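Local coordinates for de novo designed WSHC8 (Synthetic construct, PDB 6O35), which has no natural function, being a computationally designed helical hairpin that assembles with seven copies of itself into an octameric bundle, probably enclosing a central pore, at residues A[31-36]-A[70-75]. Residues are numbered along the deposited sequence; the frame is centred on the assembly and turned at random.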
ATOM      1  N   GLU A  31       6.341 -17.457 -17.506  1.00 64.07           N
ATOM      2  CA  GLU A  31       7.400 -18.431 -17.744  1.00 60.74           C
ATOM      3  C   GLU A  31       8.334 -18.519 -16.542  1.00 58.63           C
ATOM      4  O   GLU A  31       8.756 -19.613 -16.152  1.00 56.53           O
ATOM      5  CB  GLU A  31       8.179 -18.062 -19.005  1.00 56.78           C
ATOM      6  CG  GLU A  31       7.327 -17.977 -20.261  1.00 51.08           C
ATOM      7  N   LEU A  32       8.664 -17.373 -15.940  1.00 48.57           N
ATOM      8  CA  LEU A  32       9.527 -17.368 -14.763  1.00 43.12           C
ATOM      9  C   LEU A  32       8.874 -18.118 -13.608  1.00 45.09           C
ATOM     10  O   LEU A  32       9.485 -19.006 -13.002  1.00 44.65           O
ATOM     11  CB  LEU A  32       9.839 -15.929 -14.354  1.00 39.71           C
ATOM     12  CG  LEU A  32      10.902 -15.740 -13.273  1.00 47.76           C
ATOM     13  CD1 LEU A  32      12.299 -15.836 -13.870  1.00 49.41           C
ATOM     14  CD2 LEU A  32      10.709 -14.413 -12.557  1.00 54.38           C
ATOM     15  N   LEU A  33       7.627 -17.767 -13.285  1.00 50.45           N
ATOM     16  CA  LEU A  33       6.923 -18.443 -12.203  1.00 45.43           C
ATOM     17  C   LEU A  33       6.784 -19.935 -12.483  1.00 48.15           C
ATOM     18  O   LEU A  33       6.919 -20.759 -11.572  1.00 56.64           O
ATOM     19  CB  LEU A  33       5.549 -17.808 -11.999  1.00 50.36           C
ATOM     20  CG  LEU A  33       4.629 -18.490 -10.988  1.00 47.97           C
ATOM     21  CD1 LEU A  33       5.322 -18.614  -9.640  1.00 45.08           C
ATOM     22  CD2 LEU A  33       3.319 -17.729 -10.855  1.00 44.80           C
ATOM     23  N   LYS A  34       6.514 -20.300 -13.738  1.00 49.68           N
ATOM     24  CA  LYS A  34       6.357 -21.709 -14.083  1.00 57.05           C
ATOM     25  C   LYS A  34       7.641 -22.487 -13.830  1.00 62.51           C
ATOM     26  O   LYS A  34       7.607 -23.591 -13.271  1.00 63.72           O
ATOM     27  CB  LYS A  34       5.924 -21.838 -15.544  1.00 60.02           C
ATOM     28  CG  LYS A  34       6.303 -23.154 -16.206  1.00 58.11           C
ATOM     29  CD  LYS A  34       5.652 -23.284 -17.579  1.00 58.21           C
ATOM     30  CE  LYS A  34       6.132 -24.530 -18.306  1.00 57.66           C
ATOM     31  N   GLU A  35       8.785 -21.935 -14.237  1.00 67.70           N
ATOM     32  CA  GLU A  35      10.055 -22.621 -14.023  1.00 66.79           C
ATOM     33  C   GLU A  35      10.336 -22.796 -12.535  1.00 64.61           C
ATOM     34  O   GLU A  35      10.576 -23.914 -12.063  1.00 72.26           O
ATOM     35  CB  GLU A  35      11.187 -21.848 -14.699  1.00 63.85           C
ATOM     36  N   LEU A  36      10.311 -21.697 -11.778  1.00 55.32           N
ATOM     37  CA  LEU A  36      10.595 -21.783 -10.349  1.00 53.78           C
ATOM     38  C   LEU A  36       9.549 -22.625  -9.632  1.00 54.76           C
ATOM     39  O   LEU A  36       9.886 -23.449  -8.773  1.00 47.63           O
ATOM     40  CB  LEU A  36      10.667 -20.384  -9.741  1.00 42.33           C
ATOM     41  CG  LEU A  36      11.742 -19.451 -10.304  1.00 38.23           C
ATOM     42  CD1 LEU A  36      11.912 -18.229  -9.409  1.00 36.86           C
ATOM     43  CD2 LEU A  36      13.069 -20.171 -10.480  1.00 43.31           C
ATOM     44  N   LEU A  70      -0.211 -18.750  -5.124  1.00 52.32           N
ATOM     45  CA  LEU A  70      -1.413 -17.932  -5.219  1.00 41.10           C
ATOM     46  C   LEU A  70      -1.082 -16.454  -5.060  1.00 41.31           C
ATOM     47  O   LEU A  70      -1.681 -15.599  -5.725  1.00 39.82           O
ATOM     48  CB  LEU A  70      -2.426 -18.374  -4.164  1.00 43.18           C
ATOM     49  CG  LEU A  70      -3.898 -18.212  -4.543  1.00 48.63           C
ATOM     50  N   GLU A  71      -0.129 -16.132  -4.183  1.00 41.35           N
ATOM     51  CA  GLU A  71       0.268 -14.741  -3.998  1.00 35.28           C
ATOM     52  C   GLU A  71       0.963 -14.197  -5.239  1.00 40.62           C
ATOM     53  O   GLU A  71       0.731 -13.048  -5.633  1.00 42.34           O
ATOM     54  CB  GLU A  71       1.176 -14.612  -2.777  1.00 37.29           C
ATOM     55  CG  GLU A  71       0.468 -14.837  -1.453  1.00 43.82           C
ATOM     56  N   ALA A  72       1.821 -15.004  -5.869  1.00 35.04           N
ATOM     57  CA  ALA A  72       2.518 -14.545  -7.064  1.00 37.44           C
ATOM     58  C   ALA A  72       1.533 -14.216  -8.179  1.00 44.73           C
ATOM     59  O   ALA A  72       1.686 -13.204  -8.874  1.00 42.70           O
ATOM     60  CB  ALA A  72       3.518 -15.602  -7.529  1.00 34.37           C
ATOM     61  N   GLN A  73       0.517 -15.060  -8.370  1.00 55.69           N
ATOM     62  CA  GLN A  73      -0.470 -14.808  -9.415  1.00 47.25           C
ATOM     63  C   GLN A  73      -1.257 -13.536  -9.122  1.00 43.08           C
ATOM     64  O   GLN A  73      -1.413 -12.673  -9.995  1.00 48.99           O
ATOM     65  CB  GLN A  73      -1.410 -16.005  -9.549  1.00 44.74           C
ATOM     66  CG  GLN A  73      -0.765 -17.255 -10.131  1.00 48.48           C
ATOM     67  CD  GLN A  73      -0.461 -17.131 -11.614  1.00 45.36           C
ATOM     68  OE1 GLN A  73      -0.277 -16.032 -12.134  1.00 48.23           O
ATOM     69  NE2 GLN A  73      -0.412 -18.265 -12.303  1.00 47.18           N
ATOM     70  N   LEU A  74      -1.761 -13.400  -7.894  1.00 38.58           N
ATOM     71  CA  LEU A  74      -2.504 -12.199  -7.528  1.00 38.77           C
ATOM     72  C   LEU A  74      -1.654 -10.951  -7.720  1.00 44.11           C
ATOM     73  O   LEU A  74      -2.115  -9.949  -8.281  1.00 50.32           O
ATOM     74  CB  LEU A  74      -2.982 -12.301  -6.080  1.00 39.32           C
ATOM     75  CG  LEU A  74      -4.196 -13.192  -5.832  1.00 41.80           C
ATOM     76  CD1 LEU A  74      -4.383 -13.442  -4.342  1.00 39.15           C
ATOM     77  CD2 LEU A  74      -5.447 -12.569  -6.438  1.00 32.42           C
ATOM     78  N   THR A  75      -0.405 -10.990  -7.252  1.00 44.36           N
ATOM     79  CA  THR A  75       0.472  -9.831  -7.383  1.00 40.58           C
ATOM     80  C   THR A  75       0.744  -9.508  -8.847  1.00 40.87           C
ATOM     81  O   THR A  75       0.717  -8.338  -9.248  1.00 44.67           O
ATOM     82  CB  THR A  75       1.780 -10.084  -6.633  1.00 38.88           C
ATOM     83  OG1 THR A  75       1.529 -10.075  -5.222  1.00 42.00           O
ATOM     84  CG2 THR A  75       2.806  -9.019  -6.970  1.00 39.53           C
TER
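Leu33 turns both methyls to Ala72, its CD2 also meets Gln73, and all the direct touching between 31-36 and 70-75 is van der Waals. Ala72 CB faces the two methyls almost evenly, 4.0 Å from Leu33 CD2 and 4.1 Å from Leu33 CD1. CB of Leu33 points at the other helix and, with CG anti to the backbone N (chi1 174°), leucine's branched end covers Ala72; the small alanine suits a backbone approach of 7.8 Å between Leu33 CA and Ala72 CA.

These segments belong to helices 3-50 and 55-101, the two antiparallel arms of a helical hairpin. Eight such hairpins form the bundle, and Leu70 of a second subunit packs on both Leu33 and Ala72, carrying the apolar layer across the subunit boundary.

Leu33 CD2 lies over the face of the Gln73 amide, 3.9 Å from Gln73 CD. The chain bends at chi2 (-72°), presenting that face to the methyl. Glutamine fits this partly exposed flank because its polar end is engaged too, NE2 donating to Tyr69 OH and OE1 receiving a weak bond from Gln30.

Within 70-75, Thr75 OG1 bonds to Glu71 O at 3.1 Å, from the carbonyl face opposite Thr75 N, so one oxygen takes two donors.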